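Local coordinates for hypothetical protein (Staphylococcus aureus subsp. aureus, PDB 1QYI) that is of unknown function but carries a HAD-like Rossmann-type domain beside a helical domain, so it is probably a hydrolase of the haloacid dehalogenase superfamily, at residues L29-D32 / L38-H41. Residues are numbered along the deposited sequence; the frame is centred on the assembly and turned at random.
Sequences LLMD and LHSH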
ATOM      1  N   LEU A  29     -12.050   4.537 -13.707  1.00 18.78           N
ATOM      2  CA  LEU A  29     -11.583   5.649 -14.520  1.00 21.65           C
ATOM      3  C   LEU A  29     -11.773   5.316 -16.002  1.00 24.14           C
ATOM      4  O   LEU A  29     -11.604   6.171 -16.876  1.00 25.66           O
ATOM      5  CB  LEU A  29     -10.102   5.906 -14.234  1.00 18.80           C
ATOM      6  CG  LEU A  29      -9.670   7.207 -13.556  1.00 20.89           C
ATOM      7  CD1 LEU A  29     -10.732   7.711 -12.590  1.00 23.64           C
ATOM      8  CD2 LEU A  29      -8.356   6.941 -12.819  1.00 21.18           C
ATOM      9  N   LEU A  30     -12.157   4.077 -16.287  1.00 25.47           N
ATOM     10  CA  LEU A  30     -12.316   3.662 -17.675  1.00 25.63           C
ATOM     11  C   LEU A  30     -13.747   3.498 -18.165  1.00 25.14           C
ATOM     12  O   LEU A  30     -14.056   3.893 -19.290  1.00 25.64           O
ATOM     13  CB  LEU A  30     -11.546   2.362 -17.885  1.00 23.52           C
ATOM     14  CG  LEU A  30     -10.474   2.259 -18.959  1.00 21.19           C
ATOM     15  CD1 LEU A  30      -9.642   3.511 -19.124  1.00 20.08           C
ATOM     16  CD2 LEU A  30      -9.610   1.110 -18.533  1.00 22.59           C
HETATM   17  N   MSE A  31     -14.607   2.937 -17.318  1.00 25.46           N
HETATM   18  CA  MSE A  31     -16.003   2.678 -17.670  1.00 26.83           C
HETATM   19  C   MSE A  31     -17.003   3.694 -17.145  1.00 26.39           C
HETATM   20  O   MSE A  31     -18.050   3.892 -17.757  1.00 27.45           O
HETATM   21  CB  MSE A  31     -16.437   1.292 -17.168  1.00 30.52           C
HETATM   22  CG  MSE A  31     -15.474   0.161 -17.496  1.00 36.05           C
HETATM   23 SE   MSE A  31     -15.062   0.025 -19.392  1.00 44.71          SE
HETATM   24  CE  MSE A  31     -15.864  -1.732 -19.693  1.00 43.87           C
ATOM     25  N   ASP A  32     -16.722   4.335 -16.016  1.00 24.60           N
ATOM     26  CA  ASP A  32     -17.708   5.281 -15.509  1.00 24.57           C
ATOM     27  C   ASP A  32     -17.915   6.504 -16.392  1.00 25.35           C
ATOM     28  O   ASP A  32     -16.972   7.096 -16.911  1.00 21.81           O
ATOM     29  CB  ASP A  32     -17.383   5.730 -14.090  1.00 23.44           C
ATOM     30  CG  ASP A  32     -18.583   6.348 -13.400  1.00 23.41           C
ATOM     31  OD1 ASP A  32     -18.937   7.489 -13.748  1.00 22.66           O
ATOM     32  OD2 ASP A  32     -19.193   5.680 -12.535  1.00 23.94           O
ATOM     33  N   LEU A  38     -16.076   4.409 -21.269  1.00 23.07           N
ATOM     34  CA  LEU A  38     -15.814   3.641 -22.479  1.00 21.54           C
ATOM     35  C   LEU A  38     -16.960   2.695 -22.820  1.00 21.08           C
ATOM     36  O   LEU A  38     -17.520   2.758 -23.914  1.00 22.96           O
ATOM     37  CB  LEU A  38     -14.516   2.846 -22.302  1.00 22.52           C
ATOM     38  CG  LEU A  38     -13.389   2.919 -23.339  1.00 23.09           C
ATOM     39  CD1 LEU A  38     -12.944   4.366 -23.562  1.00 22.89           C
ATOM     40  CD2 LEU A  38     -12.217   2.078 -22.843  1.00 22.97           C
ATOM     41  N   HIS A  39     -17.302   1.814 -21.887  1.00 21.71           N
ATOM     42  CA  HIS A  39     -18.383   0.852 -22.098  1.00 23.22           C
ATOM     43  C   HIS A  39     -19.249   0.698 -20.841  1.00 23.62           C
ATOM     44  O   HIS A  39     -19.032   1.405 -19.853  1.00 24.16           O
ATOM     45  CB  HIS A  39     -17.794  -0.501 -22.517  1.00 22.09           C
ATOM     46  CG  HIS A  39     -16.940  -0.425 -23.748  1.00 23.98           C
ATOM     47  ND1 HIS A  39     -17.346   0.196 -24.907  1.00 21.05           N
ATOM     48  CD2 HIS A  39     -15.689  -0.896 -23.991  1.00 23.82           C
ATOM     49  CE1 HIS A  39     -16.393   0.110 -25.812  1.00 20.86           C
ATOM     50  NE2 HIS A  39     -15.376  -0.549 -25.284  1.00 20.57           N
ATOM     51  N   SER A  40     -20.230  -0.206 -20.881  1.00 24.15           N
ATOM     52  CA  SER A  40     -21.109  -0.425 -19.731  1.00 24.33           C
ATOM     53  C   SER A  40     -20.311  -1.105 -18.635  1.00 25.50           C
ATOM     54  O   SER A  40     -19.202  -1.594 -18.863  1.00 27.56           O
ATOM     55  CB  SER A  40     -22.328  -1.288 -20.107  1.00 24.72           C
ATOM     56  OG  SER A  40     -22.002  -2.662 -20.267  1.00 22.48           O
ATOM     57  N   HIS A  41     -20.875  -1.141 -17.441  1.00 24.19           N
ATOM     58  CA  HIS A  41     -20.166  -1.733 -16.337  1.00 23.57           C
ATOM     59  C   HIS A  41     -21.126  -1.982 -15.191  1.00 25.01           C
ATOM     60  O   HIS A  41     -22.201  -1.374 -15.108  1.00 25.58           O
ATOM     61  CB  HIS A  41     -19.052  -0.793 -15.904  1.00 22.10           C
ATOM     62  CG  HIS A  41     -19.548   0.530 -15.410  1.00 19.74           C
ATOM     63  ND1 HIS A  41     -19.993   0.709 -14.116  1.00 19.64           N
ATOM     64  CD2 HIS A  41     -19.736   1.700 -16.047  1.00 18.74           C
ATOM     65  CE1 HIS A  41     -20.441   1.944 -13.986  1.00 18.99           C
ATOM     66  NE2 HIS A  41     -20.302   2.569 -15.135  1.00 20.35           N
TER
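Leu38 N donates a hydrogen bond to Leu30 O (2.9 Å), joining the C-terminal end of helix 16-31 to the loop that leads on to helix 49-60. This is a helix end with its following chain folded back over it, in the helical part of a HAD-like fold. The bond is nearly straight (168°) and lies in the carbonyl plane. It occupies a carbonyl of the last helical turn.

The tight part is centred on Met31, a selenomethionine, with His41 beside it. The Met31 chain bends at chi2 (-55°) and chi3, which carries the end along the loop backbone. SE lies 4.1 Å from Leu38 CB. CE reaches His39 CB at 3.6 Å and sits at the edge of the His39 ring, near its plane. On the apolar side, Leu30 CG and Leu38 CD2 are 4.3 Å apart. Phe85 and Ile92 of helix 77-93 pack against Leu30 and Leu38 respectively.

The looser side holds Ser40 and the Asp32 carboxylate. Ser40 is exposed and its side chain turns away from the helix. Asp32 OD2 is hydrogen-bonded to Trp44 NE1 and stays 4.2 Å from His41 CE1. The carboxylate and His41 ring planes are 31° apart and form no salt bridge. The His41 ring also stacks on Trp44. Back in the tight part, the His41 side chain runs past Met31 in the opposite direction, and its CD2 stops 3.5 Å from Met31 CB.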